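Local coordinates for effector protein Lem4 (lpg1101) (Legionella pneumophila subsp. pneumophila, PDB 6CGK) that acts as a membrane-associated protein tyrosine phosphatase of the haloacid dehalogenase superfamily, represented here by its magnesium-binding HAD domain in an inactivated form, at residues A[150-155]-A[165-170]; A[116-121]-A[140-145]; A[34-39]-A[66-71]. The protein carries 1 engineered substitution. All coordinates share one frame; numbering follows the deposited sequence. Where two conformers were deposited one is given.

Contact 1: residues A[150-155]-A[165-170]. With MG (magnesium ion), chain C.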
loop_
_atom_site.group_PDB
_atom_site.type_symbol
_atom_site.label_atom_id
_atom_site.label_comp_id
_atom_site.label_asym_id
_atom_site.label_seq_id
_atom_site.Cartn_x
_atom_site.Cartn_y
_atom_site.Cartn_z
ATOM N N ARG A 150 11.234 -2.478 -8.140
ATOM C CA ARG A 150 9.938 -2.901 -7.611
ATOM C C ARG A 150 10.116 -3.451 -6.207
ATOM O O ARG A 150 10.926 -4.361 -5.985
ATOM C CB ARG A 150 9.264 -3.977 -8.492
ATOM C CG ARG A 150 8.863 -3.524 -9.896
ATOM C CD ARG A 150 7.813 -2.396 -9.856
ATOM N NE ARG A 150 7.409 -2.000 -11.223
ATOM C CZ ARG A 150 8.073 -1.119 -11.979
ATOM N NH1 ARG A 150 9.179 -0.533 -11.519
ATOM N NH2 ARG A 150 7.626 -0.808 -13.192
ATOM N N LEU A 151 9.345 -2.908 -5.271
ATOM C CA LEU A 151 9.266 -3.419 -3.911
ATOM C C LEU A 151 7.842 -3.910 -3.690
ATOM O O LEU A 151 6.888 -3.207 -4.038
ATOM C CB LEU A 151 9.636 -2.333 -2.887
ATOM C CG LEU A 151 9.425 -2.677 -1.408
ATOM C CD1 LEU A 151 10.251 -3.887 -0.986
ATOM C CD2 LEU A 151 9.742 -1.473 -0.529
ATOM N N ILE A 152 7.698 -5.129 -3.160
ATOM C CA ILE A 152 6.390 -5.727 -2.882
ATOM C C ILE A 152 6.424 -6.246 -1.465
ATOM O O ILE A 152 7.295 -7.057 -1.127
ATOM C CB ILE A 152 6.063 -6.892 -3.829
ATOM C CG1 ILE A 152 6.015 -6.435 -5.281
ATOM C CG2 ILE A 152 4.768 -7.607 -3.375
ATOM C CD1 ILE A 152 5.826 -7.625 -6.250
ATOM N N CYS A 153 5.475 -5.797 -0.647
ATOM C CA CYS A 153 5.304 -6.287 0.716
ATOM C C CYS A 153 3.897 -6.838 0.900
ATOM O O CYS A 153 2.911 -6.150 0.602
ATOM C CB CYS A 153 5.558 -5.176 1.735
ATOM S SG CYS A 153 7.241 -4.581 1.652
ATOM N N ASP A 154 3.803 -8.078 1.388
ATOM C CA ASP A 154 2.517 -8.684 1.699
ATOM C C ASP A 154 2.693 -9.628 2.880
ATOM O O ASP A 154 3.716 -10.307 2.990
ATOM C CB ASP A 154 1.959 -9.433 0.486
ATOM C CG ASP A 154 0.455 -9.545 0.504
ATOM O OD1 ASP A 154 -0.118 -9.835 1.572
ATOM O OD2 ASP A 154 -0.159 -9.350 -0.564
ATOM N N ASP A 155 1.698 -9.661 3.765
ATOM C CA ASP A 155 1.723 -10.617 4.868
ATOM C C ASP A 155 1.148 -11.980 4.484
ATOM O O ASP A 155 1.324 -12.949 5.233
ATOM C CB ASP A 155 0.947 -10.078 6.058
ATOM C CG ASP A 155 -0.511 -9.851 5.729
ATOM O OD1 ASP A 155 -0.757 -9.135 4.746
ATOM O OD2 ASP A 155 -1.397 -10.388 6.432
ATOM N N ASN A 165 3.795 -12.554 -9.372
ATOM C CA ASN A 165 3.464 -13.179 -10.651
ATOM C C ASN A 165 2.991 -12.154 -11.671
ATOM O O ASN A 165 3.266 -12.290 -12.857
ATOM C CB ASN A 165 2.398 -14.250 -10.454
ATOM C CG ASN A 165 2.935 -15.489 -9.776
ATOM O OD1 ASN A 165 4.088 -15.534 -9.342
ATOM N ND2 ASN A 165 2.093 -16.506 -9.674
ATOM N N GLY A 166 2.291 -11.112 -11.229
ATOM C CA GLY A 166 1.906 -10.046 -12.146
ATOM C C GLY A 166 3.084 -9.311 -12.765
ATOM O O GLY A 166 3.059 -8.987 -13.955
ATOM N N LEU A 167 4.118 -9.004 -11.969
ATOM C CA LEU A 167 5.338 -8.426 -12.543
ATOM C C LEU A 167 5.979 -9.369 -13.545
ATOM O O LEU A 167 6.481 -8.936 -14.594
ATOM C CB LEU A 167 6.371 -8.106 -11.466
ATOM C CG LEU A 167 6.073 -7.012 -10.470
ATOM C CD1 LEU A 167 7.274 -6.892 -9.540
ATOM C CD2 LEU A 167 5.793 -5.712 -11.189
ATOM N N ILE A 168 6.043 -10.657 -13.210
ATOM C CA ILE A 168 6.652 -11.608 -14.138
ATOM C C ILE A 168 5.879 -11.622 -15.447
ATOM O O ILE A 168 6.460 -11.572 -16.537
ATOM C CB ILE A 168 6.721 -13.010 -13.511
ATOM C CG1 ILE A 168 7.384 -12.949 -12.133
ATOM C CG2 ILE A 168 7.463 -13.973 -14.448
ATOM C CD1 ILE A 168 7.582 -14.311 -11.513
ATOM N N HIS A 169 4.549 -11.702 -15.357
ATOM C CA HIS A 169 3.741 -11.789 -16.568
ATOM C C HIS A 169 3.977 -10.607 -17.493
ATOM O O HIS A 169 3.868 -10.756 -18.717
ATOM C CB HIS A 169 2.257 -11.876 -16.215
ATOM C CG HIS A 169 1.346 -11.815 -17.405
ATOM N ND1 HIS A 169 1.137 -12.891 -18.239
ATOM C CD2 HIS A 169 0.591 -10.806 -17.900
ATOM C CE1 HIS A 169 0.292 -12.550 -19.196
ATOM N NE2 HIS A 169 -0.061 -11.291 -19.008
ATOM N N THR A 170 4.305 -9.436 -16.938
ATOM C CA THR A 170 4.507 -8.225 -17.719
ATOM C C THR A 170 5.963 -7.955 -18.039
ATOM O O THR A 170 6.266 -6.897 -18.588
ATOM C CB THR A 170 3.925 -6.992 -17.012
ATOM O OG1 THR A 170 4.439 -6.881 -15.674
ATOM C CG2 THR A 170 2.408 -7.045 -17.032
HETATM MG MG MG C . -2.810 -8.417 4.077
HETATM O O HOH W 1 -2.733 -9.766 2.491
HETATM O O HOH W 2 -3.805 -9.773 5.247
#
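R150, which packs against L167, has its guanidinium gripped through all three nitrogens: NE forms a salt bridge with E140, NH1 bonds to the carbonyl of K17 and NH2 to that of L146. With its charge satisfied in this way, a buried arginine can lend its hydrocarbon part to the core. The chain bends at chi2 (-62°), and L167 crosses it at a slant: L167 CD1 lies 3.7 Å from R150 CB, while L167 CD2 sits 4.0 Å from R150 NE. Two residues along the strand, I152 reaches tip to tip for the same leucine, I152 CD1 meeting L167 CD1 at 3.7 Å. The forked leucine thus lies against both, alternate residues on one face of the strand. Here helix 157-169 packs over strand 150-154 within a beta-alpha-beta unit of the Rossmann-like HAD fold. In the loop that follows the strand, D155 OD1 binds magnesium at 2.3 Å, alongside engineered N23 and the carbonyl of D25. D154 OD1 takes a hydrogen bond of 2.8 Å from water 1, itself a metal ligand. With no hydrogen bond between them, helix and strand meet chiefly through hydrocarbon, while polar chemistry gathers at R150 and around D154 and D155.

Contact 2: residues A[116-121]-A[140-145]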
loop_
_atom_site.group_PDB
_atom_site.type_symbol
_atom_site.label_atom_id
_atom_site.label_comp_id
_atom_site.label_asym_id
_atom_site.label_seq_id
_atom_site.Cartn_x
_atom_site.Cartn_y
_atom_site.Cartn_z
ATOM N N ILE A 116 -1.663 5.593 -4.954
ATOM C CA ILE A 116 -2.710 4.923 -5.712
ATOM C C ILE A 116 -3.244 3.758 -4.892
ATOM O O ILE A 116 -2.471 2.936 -4.388
ATOM C CB ILE A 116 -2.168 4.438 -7.065
ATOM C CG1 ILE A 116 -1.733 5.636 -7.903
ATOM C CG2 ILE A 116 -3.231 3.591 -7.778
ATOM C CD1 ILE A 116 -1.413 5.269 -9.309
ATOM N N ILE A 117 -4.561 3.696 -4.741
ATOM C CA ILE A 117 -5.211 2.660 -3.948
ATOM C C ILE A 117 -6.067 1.816 -4.884
ATOM O O ILE A 117 -6.986 2.336 -5.533
ATOM C CB ILE A 117 -6.068 3.253 -2.817
ATOM C CG1 ILE A 117 -5.197 4.044 -1.840
ATOM C CG2 ILE A 117 -6.838 2.123 -2.123
ATOM C CD1 ILE A 117 -6.037 4.859 -0.836
ATOM N N TYR A 118 -5.779 0.515 -4.935
ATOM C CA TYR A 118 -6.610 -0.442 -5.675
ATOM C C TYR A 118 -7.339 -1.294 -4.657
ATOM O O TYR A 118 -6.743 -2.219 -4.075
ATOM C CB TYR A 118 -5.772 -1.320 -6.605
ATOM C CG TYR A 118 -5.175 -0.560 -7.755
ATOM C CD1 TYR A 118 -5.974 0.154 -8.646
ATOM C CD2 TYR A 118 -3.807 -0.563 -7.953
ATOM C CE1 TYR A 118 -5.376 0.863 -9.758
ATOM C CE2 TYR A 118 -3.229 0.106 -9.048
ATOM C CZ TYR A 118 -4.020 0.815 -9.927
ATOM O OH TYR A 118 -3.407 1.489 -10.995
ATOM N N PRO A 119 -8.611 -1.004 -4.389
ATOM C CA PRO A 119 -9.305 -1.594 -3.235
ATOM C C PRO A 119 -10.402 -2.573 -3.630
ATOM O O PRO A 119 -10.566 -2.873 -4.825
ATOM C CB PRO A 119 -9.900 -0.360 -2.560
ATOM C CG PRO A 119 -10.407 0.434 -3.793
ATOM C CD PRO A 119 -9.348 0.156 -4.920
ATOM N N ARG A 120 -11.178 -3.076 -2.666
ATOM C CA ARG A 120 -12.315 -3.881 -3.063
ATOM C C ARG A 120 -13.335 -3.000 -3.782
ATOM O O ARG A 120 -13.279 -1.762 -3.719
ATOM C CB ARG A 120 -12.947 -4.582 -1.850
ATOM C CG ARG A 120 -14.024 -3.791 -1.176
ATOM C CD ARG A 120 -14.819 -4.644 -0.114
ATOM N NE ARG A 120 -15.664 -5.718 -0.638
ATOM C CZ ARG A 120 -16.944 -5.583 -0.998
ATOM N NH1 ARG A 120 -17.626 -6.630 -1.441
ATOM N NH2 ARG A 120 -17.550 -4.405 -0.927
ATOM N N GLY A 121 -14.249 -3.650 -4.509
ATOM C CA GLY A 121 -15.317 -2.947 -5.185
ATOM C C GLY A 121 -16.438 -2.555 -4.243
ATOM O O GLY A 121 -16.454 -2.892 -3.058
ATOM N N GLU A 140 1.071 -2.144 -14.352
ATOM C CA GLU A 140 2.280 -2.121 -15.182
ATOM C C GLU A 140 1.970 -1.744 -16.620
ATOM O O GLU A 140 2.828 -1.183 -17.321
ATOM C CB GLU A 140 2.986 -3.480 -15.127
ATOM C CG GLU A 140 3.560 -3.803 -13.734
ATOM C CD GLU A 140 4.670 -2.823 -13.306
ATOM O OE1 GLU A 140 5.389 -2.268 -14.177
ATOM O OE2 GLU A 140 4.829 -2.620 -12.086
ATOM N N GLU A 141 0.758 -2.024 -17.080
ATOM C CA GLU A 141 0.411 -1.746 -18.466
ATOM C C GLU A 141 0.016 -0.295 -18.706
ATOM O O GLU A 141 -0.145 0.093 -19.866
ATOM C CB GLU A 141 -0.704 -2.690 -18.916
ATOM C CG GLU A 141 -0.192 -4.094 -19.144
ATOM C CD GLU A 141 -1.289 -5.081 -19.515
ATOM O OE1 GLU A 141 -2.461 -4.668 -19.601
ATOM O OE2 GLU A 141 -0.974 -6.272 -19.703
ATOM N N LYS A 142 -0.113 0.515 -17.656
ATOM C CA LYS A 142 -0.347 1.941 -17.853
ATOM C C LYS A 142 0.811 2.537 -18.656
ATOM O O LYS A 142 1.966 2.142 -18.465
ATOM C CB LYS A 142 -0.495 2.653 -16.506
ATOM C CG LYS A 142 -1.720 2.191 -15.710
ATOM C CD LYS A 142 -1.802 2.939 -14.373
ATOM C CE LYS A 142 -2.958 3.919 -14.362
ATOM N NZ LYS A 142 -2.584 5.146 -13.609
ATOM N N PRO A 143 0.544 3.473 -19.569
ATOM C CA PRO A 143 1.611 3.930 -20.471
ATOM C C PRO A 143 2.743 4.683 -19.782
ATOM O O PRO A 143 3.832 4.797 -20.371
ATOM C CB PRO A 143 0.863 4.833 -21.465
ATOM C CG PRO A 143 -0.270 5.362 -20.684
ATOM C CD PRO A 143 -0.700 4.230 -19.775
ATOM N N GLU A 144 2.533 5.222 -18.596
ATOM C CA GLU A 144 3.618 5.921 -17.927
ATOM C C GLU A 144 4.572 4.986 -17.187
ATOM O O GLU A 144 5.665 5.413 -16.800
ATOM C CB GLU A 144 3.048 6.960 -16.961
ATOM C CG GLU A 144 2.288 6.353 -15.779
ATOM C CD GLU A 144 0.781 6.295 -15.979
ATOM O OE1 GLU A 144 0.319 6.209 -17.133
ATOM O OE2 GLU A 144 0.050 6.342 -14.962
ATOM N N CYS A 145 4.200 3.730 -16.984
ATOM C CA CYS A 145 5.024 2.817 -16.205
ATOM C C CYS A 145 6.144 2.249 -17.061
ATOM O O CYS A 145 5.914 1.799 -18.186
ATOM C CB CYS A 145 4.162 1.692 -15.643
ATOM S SG CYS A 145 3.097 2.370 -14.380
HETATM O O HOH W 3 -4.698 3.847 -11.520
#
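Van der Waals contact between Y118 and K142 makes up much of this small interface. The two side chains run alongside one another, pointing opposite ways, bringing Y118 OH to 4.0 Å from K142 CD. I116 adds a looser approach, its CD1 lying 4.5 Å from K142 NZ, and it also supports the tyrosine from within the strand: I116 CG2 sits 3.6 Å above one face of the Y118 ring, displaced toward the rim. A long, flexible lysine suits this position because its methylenes can lie beside the tyrosine while its charged end reaches on to polar partners; the chain bends at both chi3 (110°) and chi4 (-144°), which turns NZ toward E144.

Strand 116-118 is an outermost strand of the five-stranded parallel sheet of the HAD fold, and 140-145 runs from the last residue of helix 132-140 into the loop before strand 150-154, so the contact ties the sheet edge to a surface loop.

Among the polar interactions, Y118 OH is hydrogen-bonded to H139 ND1 and to water 3, the latter at 2.7 Å. The same water accepts a weak bond from K142 NZ at 3.2 Å, bridging the segments. The salt bridge stays inside the loop: K142 NZ reaches E144 OE2 at 3.2 Å on the syn side, 22° out of the carboxylate plane. Between them P143, with its ring-restricted phi, fits a type I turn closed by C145 N to K142 O at 3.1 Å.

Contact 3: residues A[34-39]-A[66-71]; sequences KEVISS and NKIKIT
E35 and K67 cross at a slant and join through their charged ends, linking two loops that flank the helices inserted after the first strand of the HAD fold, a region where superfamily relatives carry cap elements. K67 reaches over in a fully extended chain, its CG set between the backbone N and the carbonyl carbon (chi1 80°), and donates from NZ to E35 OE2 at 2.8 Å. The ammonium comes from above the carboxylate, 39° out of its plane. Long, charged side chains suit this outer rim, spanning the gap between the E35 and K67 backbones.

Deeper in, V36 and I68 meet at about a right angle, with V36 CG2 3.8 Å from I68 CG2; V36 was modelled in two conformers, so this pairing is less certain. Compact branched residues fit here, for both also touch Y100 of helix 98-107, and I68 packs on L41 of helix 40-46. That helix starts after S39, its N-cap. The type I turn from V36 to S39 is fastened at a single carbonyl: V36 O accepts from S39 N at 2.8 Å and from S39 OG at 2.7 Å, the hydroxyl lying in the carbonyl plane on a lone pair.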
loop_
_atom_site.group_PDB
_atom_site.type_symbol
_atom_site.label_atom_id
_atom_site.label_comp_id
_atom_site.label_asym_id
_atom_site.label_seq_id
_atom_site.Cartn_x
_atom_site.Cartn_y
_atom_site.Cartn_z
ATOM N N LYS A 34 -8.467 -10.823 7.311
ATOM C CA LYS A 34 -9.585 -11.666 7.724
ATOM C C LYS A 34 -10.158 -11.220 9.057
ATOM O O LYS A 34 -11.363 -11.361 9.297
ATOM C CB LYS A 34 -9.153 -13.138 7.802
ATOM N N GLU A 35 -9.332 -10.683 9.941
ATOM C CA GLU A 35 -9.850 -10.323 11.251
ATOM C C GLU A 35 -10.307 -8.883 11.336
ATOM O O GLU A 35 -10.690 -8.434 12.424
ATOM C CB GLU A 35 -8.830 -10.632 12.348
ATOM C CG GLU A 35 -7.438 -10.105 12.174
ATOM C CD GLU A 35 -6.456 -10.878 13.044
ATOM O OE1 GLU A 35 -6.082 -12.005 12.659
ATOM O OE2 GLU A 35 -6.077 -10.375 14.124
ATOM N N VAL A 36 -10.353 -8.168 10.219
ATOM C CA VAL A 36 -10.774 -6.776 10.211
ATOM C C VAL A 36 -11.850 -6.511 9.163
ATOM O O VAL A 36 -12.715 -5.653 9.342
ATOM C CB VAL A 36 -9.548 -5.863 9.995
ATOM C CG1 VAL A 36 -9.929 -4.624 9.222
ATOM C CG2 VAL A 36 -8.959 -5.479 11.356
ATOM N N ILE A 37 -11.801 -7.237 8.037
ATOM C CA ILE A 37 -12.687 -6.884 6.925
ATOM C C ILE A 37 -14.158 -6.845 7.362
ATOM O O ILE A 37 -14.916 -5.952 6.955
ATOM C CB ILE A 37 -12.472 -7.835 5.729
ATOM C CG1 ILE A 37 -13.311 -7.351 4.560
ATOM C CG2 ILE A 37 -12.836 -9.273 6.075
ATOM C CD1 ILE A 37 -12.812 -6.023 4.029
ATOM N N SER A 38 -14.574 -7.769 8.221
ATOM C CA SER A 38 -15.956 -7.828 8.684
ATOM C C SER A 38 -16.161 -7.148 10.012
ATOM O O SER A 38 -17.206 -7.353 10.645
ATOM C CB SER A 38 -16.435 -9.273 8.817
ATOM O OG SER A 38 -16.510 -9.847 7.533
ATOM N N SER A 39 -15.187 -6.393 10.470
ATOM C CA SER A 39 -15.365 -5.797 11.793
ATOM C C SER A 39 -16.324 -4.615 11.716
ATOM O O SER A 39 -16.482 -3.996 10.664
ATOM C CB SER A 39 -14.028 -5.317 12.369
ATOM O OG SER A 39 -13.436 -4.317 11.541
ATOM N N ASN A 66 -4.497 -2.295 19.510
ATOM C CA ASN A 66 -3.393 -1.741 18.738
ATOM C C ASN A 66 -3.106 -2.551 17.474
ATOM O O ASN A 66 -2.476 -2.026 16.560
ATOM C CB ASN A 66 -2.137 -1.628 19.596
ATOM C CG ASN A 66 -2.244 -0.510 20.638
ATOM O OD1 ASN A 66 -2.732 0.589 20.345
ATOM N ND2 ASN A 66 -1.800 -0.792 21.858
ATOM N N LYS A 67 -3.568 -3.803 17.389
ATOM C CA LYS A 67 -3.255 -4.609 16.211
ATOM C C LYS A 67 -3.888 -4.035 14.958
ATOM O O LYS A 67 -3.360 -4.223 13.852
ATOM C CB LYS A 67 -3.723 -6.057 16.396
ATOM C CG LYS A 67 -5.225 -6.254 16.144
ATOM C CD LYS A 67 -5.700 -7.722 16.283
ATOM C CE LYS A 67 -7.215 -7.853 15.974
ATOM N NZ LYS A 67 -7.769 -9.249 16.023
ATOM N N ILE A 68 -5.031 -3.358 15.085
ATOM C CA ILE A 68 -5.674 -2.883 13.862
ATOM C C ILE A 68 -5.058 -1.603 13.331
ATOM O O ILE A 68 -5.350 -1.220 12.192
ATOM C CB ILE A 68 -7.187 -2.659 14.035
ATOM C CG1 ILE A 68 -7.460 -1.397 14.837
ATOM C CG2 ILE A 68 -7.828 -3.881 14.656
ATOM C CD1 ILE A 68 -8.728 -0.694 14.408
ATOM N N LYS A 69 -4.217 -0.924 14.111
ATOM C CA LYS A 69 -3.701 0.364 13.652
ATOM C C LYS A 69 -2.547 0.212 12.659
ATOM O O LYS A 69 -1.841 -0.795 12.622
ATOM C CB LYS A 69 -3.234 1.192 14.841
ATOM C CG LYS A 69 -4.331 1.396 15.898
ATOM C CD LYS A 69 -3.829 2.141 17.131
ATOM C CE LYS A 69 -4.953 2.366 18.151
ATOM N NZ LYS A 69 -4.460 3.265 19.254
ATOM N N ILE A 70 -2.351 1.263 11.861
ATOM C CA ILE A 70 -1.114 1.409 11.096
ATOM C C ILE A 70 0.056 1.371 12.075
ATOM O O ILE A 70 -0.001 1.977 13.157
ATOM C CB ILE A 70 -1.155 2.714 10.287
ATOM C CG1 ILE A 70 -2.309 2.644 9.286
ATOM C CG2 ILE A 70 0.159 2.951 9.575
ATOM C CD1 ILE A 70 -2.369 3.743 8.287
ATOM N N THR A 71 1.073 0.574 11.759
ATOM C CA THR A 71 2.118 0.430 12.752
ATOM C C THR A 71 2.996 1.662 12.708
ATOM O O THR A 71 3.050 2.369 11.702
ATOM C CB THR A 71 2.980 -0.811 12.523
ATOM O OG1 THR A 71 3.810 -0.602 11.381
ATOM C CG2 THR A 71 2.112 -2.057 12.331
#

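Along the chain the contacts come in series: contact 3 closes first, then contact 2, then contact 1. Contacts 1 and 2 reach the same parallel sheet, at strands 150-154 and 116-118, with centres about 13 Å apart, and they touch through E140, at the end of helix 132-140, whose CB also packs on T170 OG1. Contact 3 stands apart, its centre about 23 Å from that of contact 1 and about 24 Å from that of contact 2, on the opposite side of the chain's centre from the latter. Magnesium lies between contacts 1 and 3: contact 1 supplies a ligand, while of contact 3 it is loop 34-39 that comes near, V36 lying close to D25.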